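Uncharacterized protein (PDB 3LFT) probably serves as the substrate-binding component of an ABC transporter, holding L-tryptophan between two alpha/beta lobes. Local coordinates at residues A[119-124]-A[264-269]; A[127-132]-A[215-220]; A[153-158]-A[163-168]; A[178-183]-A[203-208]. One frame throughout, in Å; residues are numbered along the deposited sequence.

Contact 1. Residues A[119-124]-A[264-269]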
loop_
_atom_site.group_PDB
_atom_site.type_symbol
_atom_site.label_atom_id
_atom_site.label_comp_id
_atom_site.label_asym_id
_atom_site.label_seq_id
_atom_site.Cartn_x
_atom_site.Cartn_y
_atom_site.Cartn_z
ATOM N N ALA A 119 -10.111 6.387 -3.775
ATOM C CA ALA A 119 -11.351 6.109 -3.080
ATOM C C ALA A 119 -12.591 6.399 -3.918
ATOM O O ALA A 119 -13.532 5.615 -3.908
ATOM C CB ALA A 119 -11.403 6.884 -1.765
ATOM N N GLN A 120 -12.623 7.544 -4.588
ATOM C CA GLN A 120 -13.789 7.884 -5.403
ATOM C C GLN A 120 -14.073 6.803 -6.438
ATOM O O GLN A 120 -15.225 6.367 -6.603
ATOM C CB GLN A 120 -13.607 9.250 -6.074
ATOM C CG GLN A 120 -14.762 9.631 -7.016
ATOM C CD GLN A 120 -14.597 10.997 -7.665
ATOM O OE1 GLN A 120 -13.856 11.850 -7.171
ATOM N NE2 GLN A 120 -15.291 11.210 -8.778
ATOM N N GLN A 121 -13.023 6.377 -7.128
ATOM C CA GLN A 121 -13.170 5.330 -8.143
ATOM C C GLN A 121 -13.584 3.995 -7.558
ATOM O O GLN A 121 -14.354 3.253 -8.180
ATOM C CB GLN A 121 -11.903 5.155 -8.972
ATOM C CG GLN A 121 -11.630 6.249 -9.985
ATOM C CD GLN A 121 -10.294 6.022 -10.642
ATOM O OE1 GLN A 121 -9.279 6.559 -10.197
ATOM N NE2 GLN A 121 -10.271 5.179 -11.678
ATOM N N GLN A 122 -13.116 3.677 -6.354
ATOM C CA GLN A 122 -13.543 2.445 -5.699
ATOM C C GLN A 122 -15.021 2.506 -5.351
ATOM O O GLN A 122 -15.738 1.517 -5.558
ATOM C CB GLN A 122 -12.693 2.182 -4.462
ATOM C CG GLN A 122 -11.279 1.784 -4.833
ATOM C CD GLN A 122 -10.334 1.728 -3.655
ATOM O OE1 GLN A 122 -10.690 2.085 -2.530
ATOM N NE2 GLN A 122 -9.111 1.294 -3.914
ATOM N N VAL A 123 -15.469 3.644 -4.810
ATOM C CA VAL A 123 -16.901 3.802 -4.529
ATOM C C VAL A 123 -17.727 3.647 -5.810
ATOM O O VAL A 123 -18.726 2.935 -5.814
ATOM C CB VAL A 123 -17.190 5.135 -3.799
ATOM C CG1 VAL A 123 -18.672 5.434 -3.788
ATOM C CG2 VAL A 123 -16.653 5.064 -2.380
ATOM N N GLU A 124 -17.286 4.286 -6.892
ATOM C CA GLU A 124 -18.004 4.181 -8.166
ATOM C C GLU A 124 -18.066 2.722 -8.633
ATOM O O GLU A 124 -19.097 2.270 -9.118
ATOM C CB GLU A 124 -17.402 5.112 -9.236
ATOM C CG GLU A 124 -17.670 6.599 -8.962
ATOM C CD GLU A 124 -16.726 7.576 -9.679
ATOM O OE1 GLU A 124 -15.640 7.177 -10.168
ATOM O OE2 GLU A 124 -17.070 8.778 -9.723
ATOM N N PHE A 264 1.302 8.915 -7.012
ATOM C CA PHE A 264 0.443 8.176 -7.953
ATOM C C PHE A 264 -0.960 8.154 -7.376
ATOM O O PHE A 264 -1.132 7.833 -6.186
ATOM C CB PHE A 264 0.925 6.726 -8.093
ATOM C CG PHE A 264 2.192 6.557 -8.888
ATOM C CD1 PHE A 264 2.164 5.845 -10.088
ATOM C CD2 PHE A 264 3.418 7.039 -8.427
ATOM C CE1 PHE A 264 3.321 5.666 -10.853
ATOM C CE2 PHE A 264 4.593 6.854 -9.183
ATOM C CZ PHE A 264 4.548 6.164 -10.372
ATOM N N SER A 265 -1.963 8.480 -8.180
ATOM C CA SER A 265 -3.310 8.546 -7.617
ATOM C C SER A 265 -4.413 8.002 -8.480
ATOM O O SER A 265 -5.584 7.962 -8.068
ATOM C CB SER A 265 -3.655 9.980 -7.212
ATOM O OG SER A 265 -3.619 10.859 -8.325
ATOM N N THR A 266 -4.149 7.551 -9.675
ATOM C CA THR A 266 -5.421 7.206 -10.342
ATOM C C THR A 266 -5.786 5.745 -10.491
ATOM O O THR A 266 -6.938 5.324 -10.254
ATOM C CB THR A 266 -5.728 8.052 -11.523
ATOM O OG1 THR A 266 -4.501 8.454 -12.158
ATOM C CG2 THR A 266 -6.406 9.323 -10.985
ATOM N N GLY A 267 -4.790 4.991 -10.891
ATOM C CA GLY A 267 -4.919 3.576 -11.024
ATOM C C GLY A 267 -5.929 3.160 -12.070
ATOM O O GLY A 267 -6.401 3.965 -12.881
ATOM N N LYS A 268 -6.242 1.871 -12.018
ATOM C CA LYS A 268 -7.130 1.210 -12.963
ATOM C C LYS A 268 -7.810 0.086 -12.231
ATOM O O LYS A 268 -7.315 -0.387 -11.199
ATOM C CB LYS A 268 -6.360 0.615 -14.145
ATOM C CG LYS A 268 -5.688 1.621 -15.056
ATOM C CD LYS A 268 -5.098 0.952 -16.310
ATOM C CE LYS A 268 -4.392 1.971 -17.194
ATOM N NZ LYS A 268 -3.461 1.333 -18.173
ATOM N N SER A 269 -8.977 -0.312 -12.707
ATOM C CA SER A 269 -9.690 -1.379 -12.023
ATOM C C SER A 269 -8.990 -2.729 -12.220
ATOM O O SER A 269 -8.257 -2.960 -13.208
ATOM C CB SER A 269 -11.134 -1.457 -12.495
ATOM O OG SER A 269 -11.139 -1.846 -13.848
#
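With CG set opposite its own carbonyl carbon (chi1 -74°) and the chain straight beyond it, Q121 leaves helix 119-129 like an outstretched arm and brings its amide to the backbone of T266. The modelled OE1 of Q121 lies 2.6 Å from the carbonyl O of T266. Because the amide is probably turned over in the model, and the side chain has two conformers, the exact meeting is doubtful. A glutamine suits the place through its length, which spans a gap of 8.3 Å between the CA atoms of Q121 and T266. G267, with phi +63°, lets the chain turn at once into strand 268-271, a backbone shape that is costly with a side chain.

Within the same helix, Q120 NE2 donates to E124 OE2, one turn further on, over 3.2 Å, nearly straight at 173°, and meets the carboxylate from above its plane. On another side, Q122 reaches N117, W191 and V232.

The residues 264-269 leave the six-stranded sheet at F264 and join strand 230-233 through K268. Such a crossing between two lobes that enclose a ligand is characteristic of the hinge in type I periplasmic binding proteins, to which this family probably belongs.

Contact 2. Residues A[127-132]-A[215-220]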
loop_
_atom_site.group_PDB
_atom_site.type_symbol
_atom_site.label_atom_id
_atom_site.label_comp_id
_atom_site.label_asym_id
_atom_site.label_seq_id
_atom_site.Cartn_x
_atom_site.Cartn_y
_atom_site.Cartn_z
ATOM N N LYS A 127 -20.656 0.758 -6.543
ATOM C CA LYS A 127 -21.999 1.128 -6.993
ATOM C C LYS A 127 -22.363 0.469 -8.322
ATOM O O LYS A 127 -23.520 0.093 -8.528
ATOM C CB LYS A 127 -22.108 2.646 -7.141
ATOM C CG LYS A 127 -22.005 3.423 -5.847
ATOM C CD LYS A 127 -23.222 3.276 -4.941
ATOM C CE LYS A 127 -24.453 3.907 -5.558
ATOM N NZ LYS A 127 -25.503 4.072 -4.514
ATOM N N ALA A 128 -21.388 0.335 -9.223
ATOM C CA ALA A 128 -21.644 -0.220 -10.551
ATOM C C ALA A 128 -21.700 -1.744 -10.546
ATOM O O ALA A 128 -22.561 -2.345 -11.204
ATOM C CB ALA A 128 -20.584 0.261 -11.522
ATOM N N LEU A 129 -20.793 -2.363 -9.796
ATOM C CA LEU A 129 -20.620 -3.804 -9.856
ATOM C C LEU A 129 -21.553 -4.566 -8.914
ATOM O O LEU A 129 -22.030 -5.654 -9.240
ATOM C CB LEU A 129 -19.142 -4.147 -9.590
ATOM C CG LEU A 129 -18.685 -5.594 -9.739
ATOM C CD1 LEU A 129 -18.958 -6.139 -11.129
ATOM C CD2 LEU A 129 -17.204 -5.679 -9.415
ATOM N N THR A 130 -21.792 -3.997 -7.734
ATOM C CA THR A 130 -22.689 -4.601 -6.753
ATOM C C THR A 130 -23.712 -3.555 -6.313
ATOM O O THR A 130 -23.613 -2.990 -5.216
ATOM C CB THR A 130 -21.939 -5.200 -5.534
ATOM O OG1 THR A 130 -21.015 -4.233 -5.015
ATOM C CG2 THR A 130 -21.175 -6.457 -5.934
ATOM N N PRO A 131 -24.712 -3.284 -7.176
ATOM C CA PRO A 131 -25.663 -2.235 -6.835
ATOM C C PRO A 131 -26.552 -2.558 -5.629
ATOM O O PRO A 131 -27.202 -1.651 -5.112
ATOM C CB PRO A 131 -26.513 -2.099 -8.111
ATOM C CG PRO A 131 -26.341 -3.411 -8.837
ATOM C CD PRO A 131 -24.938 -3.835 -8.524
ATOM N N ASN A 132 -26.572 -3.814 -5.177
ATOM C CA ASN A 132 -27.365 -4.194 -3.997
ATOM C C ASN A 132 -26.667 -3.945 -2.652
ATOM O O ASN A 132 -27.283 -4.061 -1.589
ATOM C CB ASN A 132 -27.827 -5.659 -4.101
ATOM C CG ASN A 132 -29.024 -5.986 -3.189
ATOM O OD1 ASN A 132 -29.901 -5.149 -2.939
ATOM N ND2 ASN A 132 -29.076 -7.231 -2.721
ATOM N N PRO A 215 -19.130 -9.890 -0.997
ATOM C CA PRO A 215 -18.025 -9.454 -1.860
ATOM C C PRO A 215 -16.971 -8.673 -1.077
ATOM O O PRO A 215 -17.310 -7.897 -0.172
ATOM C CB PRO A 215 -18.713 -8.525 -2.856
ATOM C CG PRO A 215 -19.968 -8.096 -2.184
ATOM C CD PRO A 215 -20.405 -9.244 -1.344
ATOM N N ILE A 216 -15.710 -8.874 -1.445
ATOM C CA ILE A 216 -14.580 -8.155 -0.856
ATOM C C ILE A 216 -13.990 -7.243 -1.921
ATOM O O ILE A 216 -13.718 -7.678 -3.059
ATOM C CB ILE A 216 -13.493 -9.113 -0.346
ATOM C CG1 ILE A 216 -14.077 -10.171 0.590
ATOM C CG2 ILE A 216 -12.403 -8.347 0.392
ATOM C CD1 ILE A 216 -13.141 -11.387 0.750
ATOM N N TYR A 217 -13.802 -5.977 -1.558
ATOM C CA TYR A 217 -13.146 -4.992 -2.417
ATOM C C TYR A 217 -11.827 -4.560 -1.753
ATOM O O TYR A 217 -11.784 -3.552 -1.031
ATOM C CB TYR A 217 -14.054 -3.782 -2.600
ATOM C CG TYR A 217 -15.254 -3.998 -3.495
ATOM C CD1 TYR A 217 -15.156 -3.730 -4.861
ATOM C CD2 TYR A 217 -16.490 -4.425 -2.996
ATOM C CE1 TYR A 217 -16.256 -3.861 -5.696
ATOM C CE2 TYR A 217 -17.602 -4.580 -3.854
ATOM C CZ TYR A 217 -17.457 -4.301 -5.190
ATOM O OH TYR A 217 -18.532 -4.414 -6.046
ATOM N N PRO A 218 -10.745 -5.322 -1.976
ATOM C CA PRO A 218 -9.486 -5.069 -1.263
ATOM C C PRO A 218 -8.523 -4.314 -2.175
ATOM O O PRO A 218 -8.374 -4.653 -3.355
ATOM C CB PRO A 218 -8.978 -6.473 -0.962
ATOM C CG PRO A 218 -9.438 -7.296 -2.186
ATOM C CD PRO A 218 -10.686 -6.590 -2.736
ATOM N N SER A 219 -7.850 -3.298 -1.629
ATOM C CA SER A 219 -7.063 -2.341 -2.426
ATOM C C SER A 219 -5.688 -2.820 -2.860
ATOM O O SER A 219 -4.674 -2.132 -2.642
ATOM C CB SER A 219 -6.971 -1.011 -1.671
ATOM O OG SER A 219 -8.264 -0.511 -1.395
ATOM N N ALA A 220 -5.635 -4.002 -3.478
ATOM C CA ALA A 220 -4.420 -4.483 -4.135
ATOM C C ALA A 220 -4.734 -5.600 -5.090
ATOM O O ALA A 220 -5.558 -6.464 -4.789
ATOM C CB ALA A 220 -3.407 -5.000 -3.111
#
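T130 and Y217 approach from opposite directions and join their hydroxyls in a buried contact. Beginning at T130 CB, the nearest partner is already the phenol oxygen: Y217 OH is 3.5 Å from CB. From there the threonine forks. Its OG1 is tucked between its own N and C (chi1 50°) and forms a hydrogen bond with Y217 OH over 2.7 Å, lying at the edge of the ring near its plane. The same OG1 is also bonded to I126 O, one turn back in the helix, so two partners fix its position. The other branch, CG2, comes to 3.3 Å from Y217 OH and to 4.3 Å from P215 CG, so that the methyl has the proline ring as a loose apolar neighbour as well as the phenol oxygen.

A threonine fits here because it offers a hydroxyl and a methyl from one carbon. A tyrosine fits because its ring spans the apolar distance from the strand and still ends in a polar atom. L129 lies beside the phenol, with its CB 3.6 Å from Y217 OH and its CD2 4.2 Å from Y217 CE1, an oblique approach that covers the phenol oxygen with hydrocarbon. Further along the segment 215-220, A220 touches the bound tryptophan.

T130 is the first residue to leave helical geometry after helix 119-129, so the bond ties that helix end to strand 216-218, an edge strand of the four-stranded sheet. Y217 pairs through its backbone with I190 and V192 of strand 189-192, while A230 of strand 230-233 touches both L129 and Y217.

Contact 3. Residues A[153-158]-A[163-168]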
loop_
_atom_site.group_PDB
_atom_site.type_symbol
_atom_site.label_atom_id
_atom_site.label_comp_id
_atom_site.label_asym_id
_atom_site.label_seq_id
_atom_site.Cartn_x
_atom_site.Cartn_y
_atom_site.Cartn_z
ATOM N N GLU A 153 -11.219 9.226 3.957
ATOM C CA GLU A 153 -11.540 9.667 2.600
ATOM C C GLU A 153 -12.588 8.771 1.954
ATOM O O GLU A 153 -13.519 9.239 1.303
ATOM C CB GLU A 153 -10.260 9.739 1.753
ATOM C CG GLU A 153 -9.296 10.849 2.177
ATOM C CD GLU A 153 -8.147 11.049 1.205
ATOM O OE1 GLU A 153 -8.259 10.631 0.023
ATOM O OE2 GLU A 153 -7.134 11.643 1.637
ATOM N N PHE A 154 -12.440 7.468 2.139
ATOM C CA PHE A 154 -13.390 6.514 1.584
ATOM C C PHE A 154 -14.785 6.703 2.166
ATOM O O PHE A 154 -15.762 6.699 1.446
ATOM C CB PHE A 154 -12.874 5.069 1.758
ATOM C CG PHE A 154 -13.801 4.011 1.190
ATOM C CD1 PHE A 154 -13.697 3.624 -0.142
ATOM C CD2 PHE A 154 -14.771 3.411 1.990
ATOM C CE1 PHE A 154 -14.533 2.638 -0.653
ATOM C CE2 PHE A 154 -15.605 2.416 1.487
ATOM C CZ PHE A 154 -15.496 2.045 0.144
ATOM N N LYS A 155 -14.853 6.888 3.475
ATOM C CA LYS A 155 -16.143 7.082 4.143
ATOM C C LYS A 155 -16.848 8.325 3.597
ATOM O O LYS A 155 -18.056 8.312 3.359
ATOM C CB LYS A 155 -15.928 7.173 5.662
ATOM C CG LYS A 155 -17.173 7.132 6.507
ATOM C CD LYS A 155 -16.793 7.170 7.989
ATOM C CE LYS A 155 -17.985 7.467 8.890
ATOM N NZ LYS A 155 -18.979 6.357 8.928
ATOM N N ALA A 156 -16.095 9.395 3.382
ATOM C CA ALA A 156 -16.694 10.629 2.873
ATOM C C ALA A 156 -17.305 10.421 1.476
ATOM O O ALA A 156 -18.449 10.803 1.220
ATOM C CB ALA A 156 -15.683 11.764 2.878
ATOM N N TYR A 157 -16.560 9.761 0.589
ATOM C CA TYR A 157 -17.070 9.468 -0.754
ATOM C C TYR A 157 -18.236 8.494 -0.756
ATOM O O TYR A 157 -19.211 8.676 -1.494
ATOM C CB TYR A 157 -15.958 8.937 -1.654
ATOM C CG TYR A 157 -15.112 10.029 -2.245
ATOM C CD1 TYR A 157 -15.660 10.947 -3.145
ATOM C CD2 TYR A 157 -13.762 10.148 -1.911
ATOM C CE1 TYR A 157 -14.893 11.960 -3.690
ATOM C CE2 TYR A 157 -12.981 11.168 -2.452
ATOM C CZ TYR A 157 -13.558 12.066 -3.343
ATOM O OH TYR A 157 -12.802 13.078 -3.891
ATOM N N ALA A 158 -18.139 7.456 0.067
ATOM C CA ALA A 158 -19.195 6.453 0.136
ATOM C C ALA A 158 -20.513 7.065 0.579
ATOM O O ALA A 158 -21.563 6.771 0.010
ATOM C CB ALA A 158 -18.807 5.329 1.057
ATOM N N LEU A 163 -23.976 5.225 0.366
ATOM C CA LEU A 163 -23.569 4.022 1.080
ATOM C C LEU A 163 -23.249 4.354 2.532
ATOM O O LEU A 163 -23.023 5.513 2.875
ATOM C CB LEU A 163 -22.330 3.417 0.414
ATOM C CG LEU A 163 -22.529 2.919 -1.016
ATOM C CD1 LEU A 163 -21.190 2.657 -1.664
ATOM C CD2 LEU A 163 -23.376 1.650 -1.026
ATOM N N THR A 164 -23.254 3.336 3.386
ATOM C CA THR A 164 -22.841 3.496 4.781
ATOM C C THR A 164 -21.579 2.674 5.022
ATOM O O THR A 164 -21.425 1.572 4.477
ATOM C CB THR A 164 -23.956 3.061 5.750
ATOM O OG1 THR A 164 -25.122 3.882 5.546
ATOM C CG2 THR A 164 -23.516 3.198 7.216
ATOM N N VAL A 165 -20.661 3.234 5.802
ATOM C CA VAL A 165 -19.408 2.555 6.130
ATOM C C VAL A 165 -19.340 2.410 7.645
ATOM O O VAL A 165 -19.485 3.393 8.389
ATOM C CB VAL A 165 -18.166 3.321 5.633
ATOM C CG1 VAL A 165 -16.886 2.609 6.055
ATOM C CG2 VAL A 165 -18.196 3.504 4.126
ATOM N N GLU A 166 -19.192 1.161 8.075
ATOM C CA GLU A 166 -18.928 0.831 9.473
ATOM C C GLU A 166 -17.483 0.373 9.560
ATOM O O GLU A 166 -17.016 -0.415 8.723
ATOM C CB GLU A 166 -19.861 -0.286 9.964
ATOM C CG GLU A 166 -19.749 -0.609 11.465
ATOM C CD GLU A 166 -20.939 -1.401 12.012
ATOM O OE1 GLU A 166 -20.981 -1.615 13.242
ATOM O OE2 GLU A 166 -21.824 -1.799 11.219
ATOM N N THR A 167 -16.768 0.858 10.571
ATOM C CA THR A 167 -15.339 0.545 10.708
ATOM C C THR A 167 -15.071 -0.649 11.623
ATOM O O THR A 167 -15.725 -0.798 12.665
ATOM C CB THR A 167 -14.540 1.773 11.159
ATOM O OG1 THR A 167 -15.082 2.270 12.388
ATOM C CG2 THR A 167 -14.620 2.854 10.096
ATOM N N PHE A 168 -14.135 -1.498 11.206
ATOM C CA PHE A 168 -13.719 -2.679 11.942
ATOM C C PHE A 168 -12.202 -2.692 11.949
ATOM O O PHE A 168 -11.551 -3.362 11.132
ATOM C CB PHE A 168 -14.305 -3.956 11.335
ATOM C CG PHE A 168 -15.800 -4.007 11.383
ATOM C CD1 PHE A 168 -16.455 -4.598 12.470
ATOM C CD2 PHE A 168 -16.562 -3.437 10.359
ATOM C CE1 PHE A 168 -17.845 -4.639 12.516
ATOM C CE2 PHE A 168 -17.949 -3.466 10.401
ATOM C CZ PHE A 168 -18.591 -4.068 11.482
#
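K155 and A158 each deal with a backbone partner across this contact, one as donor and one as acceptor. The carbonyl of A158, near the end of helix 145-160, accepts the N-H of L163 over 2.9 Å from N to O. The bond is bent only moderately, with an N-H...O angle of 159°, although the donor stands above the carbonyl plane. It satisfies the A158 carbonyl near the helix end with the N-H five residues on. K155 NZ donates more weakly to V165 O, 3.1 Å away. Its chain is extended until the last torsion, where a bend (chi4 69°) swings the ammonium group in toward the strand. A lysine suits this solvent-facing position, since its CG packs against V165 CB as the chain crosses it, while its amino end reaches a carbonyl.

Between the two bonds the packing is apolar. V165 CG2 is the shared methyl, 3.6 Å from A158 CB and 3.9 Å from F154 CE2, the ring being met obliquely. The small A158 lets helix and strand draw close, their axes 7.9 Å apart and nearly antiparallel.

The pair forms the second half of a beta-alpha-beta unit. Strand 164-170 pairs with strand 135-141 as an outer strand of the sheet, F154 stacks on W191, and helix 119-129 packs against helix 145-160 through V123 and I126.

Contact 4. Residues A[178-183]-A[203-208]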
loop_
_atom_site.group_PDB
_atom_site.type_symbol
_atom_site.label_atom_id
_atom_site.label_comp_id
_atom_site.label_asym_id
_atom_site.label_seq_id
_atom_site.Cartn_x
_atom_site.Cartn_y
_atom_site.Cartn_z
ATOM N N SER A 178 -11.752 -13.421 13.626
ATOM C CA SER A 178 -12.918 -13.165 14.464
ATOM C C SER A 178 -13.637 -11.880 14.042
ATOM O O SER A 178 -14.859 -11.805 14.087
ATOM C CB SER A 178 -12.536 -13.124 15.951
ATOM O OG SER A 178 -11.620 -12.072 16.204
ATOM N N THR A 179 -12.872 -10.886 13.590
ATOM C CA THR A 179 -13.464 -9.634 13.142
ATOM C C THR A 179 -14.249 -9.850 11.859
ATOM O O THR A 179 -15.350 -9.319 11.706
ATOM C CB THR A 179 -12.408 -8.523 12.969
ATOM O OG1 THR A 179 -11.819 -8.247 14.248
ATOM C CG2 THR A 179 -13.028 -7.255 12.447
ATOM N N VAL A 180 -13.694 -10.638 10.942
ATOM C CA VAL A 180 -14.422 -10.940 9.711
ATOM C C VAL A 180 -15.754 -11.616 10.038
ATOM O O VAL A 180 -16.796 -11.264 9.459
ATOM C CB VAL A 180 -13.591 -11.764 8.695
ATOM C CG1 VAL A 180 -14.468 -12.258 7.522
ATOM C CG2 VAL A 180 -12.443 -10.935 8.165
ATOM N N THR A 181 -15.727 -12.563 10.973
ATOM C CA THR A 181 -16.945 -13.275 11.336
ATOM C C THR A 181 -18.018 -12.315 11.857
ATOM O O THR A 181 -19.181 -12.383 11.434
ATOM C CB THR A 181 -16.636 -14.378 12.345
ATOM O OG1 THR A 181 -15.797 -15.357 11.721
ATOM C CG2 THR A 181 -17.909 -15.058 12.819
ATOM N N VAL A 182 -17.622 -11.404 12.743
ATOM C CA VAL A 182 -18.538 -10.401 13.278
ATOM C C VAL A 182 -19.066 -9.456 12.187
ATOM O O VAL A 182 -20.273 -9.250 12.043
ATOM C CB VAL A 182 -17.874 -9.578 14.427
ATOM C CG1 VAL A 182 -18.759 -8.399 14.844
ATOM C CG2 VAL A 182 -17.535 -10.472 15.607
HETATM N N MSE A 183 -18.154 -8.900 11.402
HETATM C CA MSE A 183 -18.551 -7.887 10.444
HETATM C C MSE A 183 -19.463 -8.429 9.354
HETATM O O MSE A 183 -20.333 -7.720 8.891
HETATM C CB MSE A 183 -17.337 -7.177 9.845
HETATM C CG MSE A 183 -16.578 -7.987 8.805
HETATM SE SE MSE A 183 -14.859 -7.227 8.407
HETATM C CE MSE A 183 -15.411 -5.621 7.483
ATOM N N PRO A 203 -5.275 -13.993 2.993
ATOM C CA PRO A 203 -5.942 -15.298 2.853
ATOM C C PRO A 203 -6.849 -15.647 4.038
ATOM O O PRO A 203 -7.827 -16.383 3.856
ATOM C CB PRO A 203 -4.772 -16.267 2.697
ATOM C CG PRO A 203 -3.731 -15.415 1.981
ATOM C CD PRO A 203 -3.838 -14.071 2.658
ATOM N N THR A 204 -6.584 -15.082 5.216
ATOM C CA THR A 204 -7.443 -15.303 6.393
ATOM C C THR A 204 -8.791 -14.608 6.214
ATOM O O THR A 204 -9.829 -15.137 6.620
ATOM C CB THR A 204 -6.767 -14.800 7.669
ATOM O OG1 THR A 204 -5.546 -15.519 7.843
ATOM C CG2 THR A 204 -7.649 -14.991 8.900
ATOM N N VAL A 205 -8.783 -13.430 5.583
ATOM C CA VAL A 205 -10.034 -12.749 5.265
ATOM C C VAL A 205 -10.861 -13.623 4.323
ATOM O O VAL A 205 -12.064 -13.830 4.547
ATOM C CB VAL A 205 -9.787 -11.370 4.606
ATOM C CG1 VAL A 205 -11.111 -10.695 4.283
ATOM C CG2 VAL A 205 -8.925 -10.463 5.498
ATOM N N VAL A 206 -10.218 -14.143 3.276
ATOM C CA VAL A 206 -10.915 -14.928 2.255
ATOM C C VAL A 206 -11.485 -16.224 2.855
ATOM O O VAL A 206 -12.641 -16.587 2.597
ATOM C CB VAL A 206 -9.988 -15.245 1.062
ATOM C CG1 VAL A 206 -10.693 -16.119 0.025
ATOM C CG2 VAL A 206 -9.497 -13.969 0.427
ATOM N N SER A 207 -10.692 -16.901 3.687
ATOM C CA SER A 207 -11.148 -18.160 4.267
ATOM C C SER A 207 -12.262 -17.921 5.278
ATOM O O SER A 207 -13.247 -18.678 5.305
ATOM C CB SER A 207 -9.989 -18.949 4.883
ATOM O OG SER A 207 -9.357 -18.219 5.910
ATOM N N SER A 208 -12.133 -16.875 6.093
ATOM C CA SER A 208 -13.170 -16.538 7.068
ATOM C C SER A 208 -14.485 -16.138 6.404
ATOM O O SER A 208 -15.554 -16.416 6.938
ATOM C CB SER A 208 -12.712 -15.449 8.028
ATOM O OG SER A 208 -11.767 -15.974 8.949
HETATM O O HOH W 1 -17.264 -16.747 9.766
#
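No flat group takes part where V180 meets V205 and S208: neither a ring nor an amide offers a face or an edge, and the surfaces that touch are a valine fork on one helix and, on the other, a valine methyl and a serine methylene. V180 divides its two branches between these partners. CG1, held opposite the backbone N (chi1 171°), reaches S208 CB at 3.7 Å, and the stem carbon follows, with V180 CB 3.8 Å from S208 CB. CG2 turns to V205 CG1, 4.1 Å away, and the two valine side chains cross at about a right angle.

The fit depends on size. S208 is small, so its CA can come to 6.3 Å from V180 CA, and it is the CB of the serine that does the touching. The beta-branched valines have little freedom of shape and fill the space beside it with rigid hydrocarbon. At the margin the chemistry becomes polar: a water lies 2.8 Å from T181 OG1 and donates a weak bond to S208 O, 3.3 Å away. T181 OG1 is also bonded to A177 O within its own helix.

Beneath the pair lies L139 of strand 135-141, which touches V180 and V205 alike. A177, one turn before T181, packs on T204 and S208 and so lengthens the seam. Two helices set side by side on one face of a parallel sheet, joined by aliphatic residues, are characteristic of the layered, Rossmann-like alpha/beta lobes of periplasmic binding proteins.

From the N terminus, the chain first builds most of the six-stranded lobe, then enters helix 119-129, where contacts 1 and 2 both begin. Contact 3 closes a short loop within a beta-alpha-beta unit, and contact 4 follows it in series, pairing two helices of the same lobe. Both fall within the span that contact 2 closes when residues 215-220 return to the helix end. Contact 1 encloses all three, closing only at 264-269, after the chain has revisited the first lobe. None of the loops cross. Contacts 2 to 4 thus bind the four-stranded lobe together, whereas contact 1 joins it to the segment passing between the lobes.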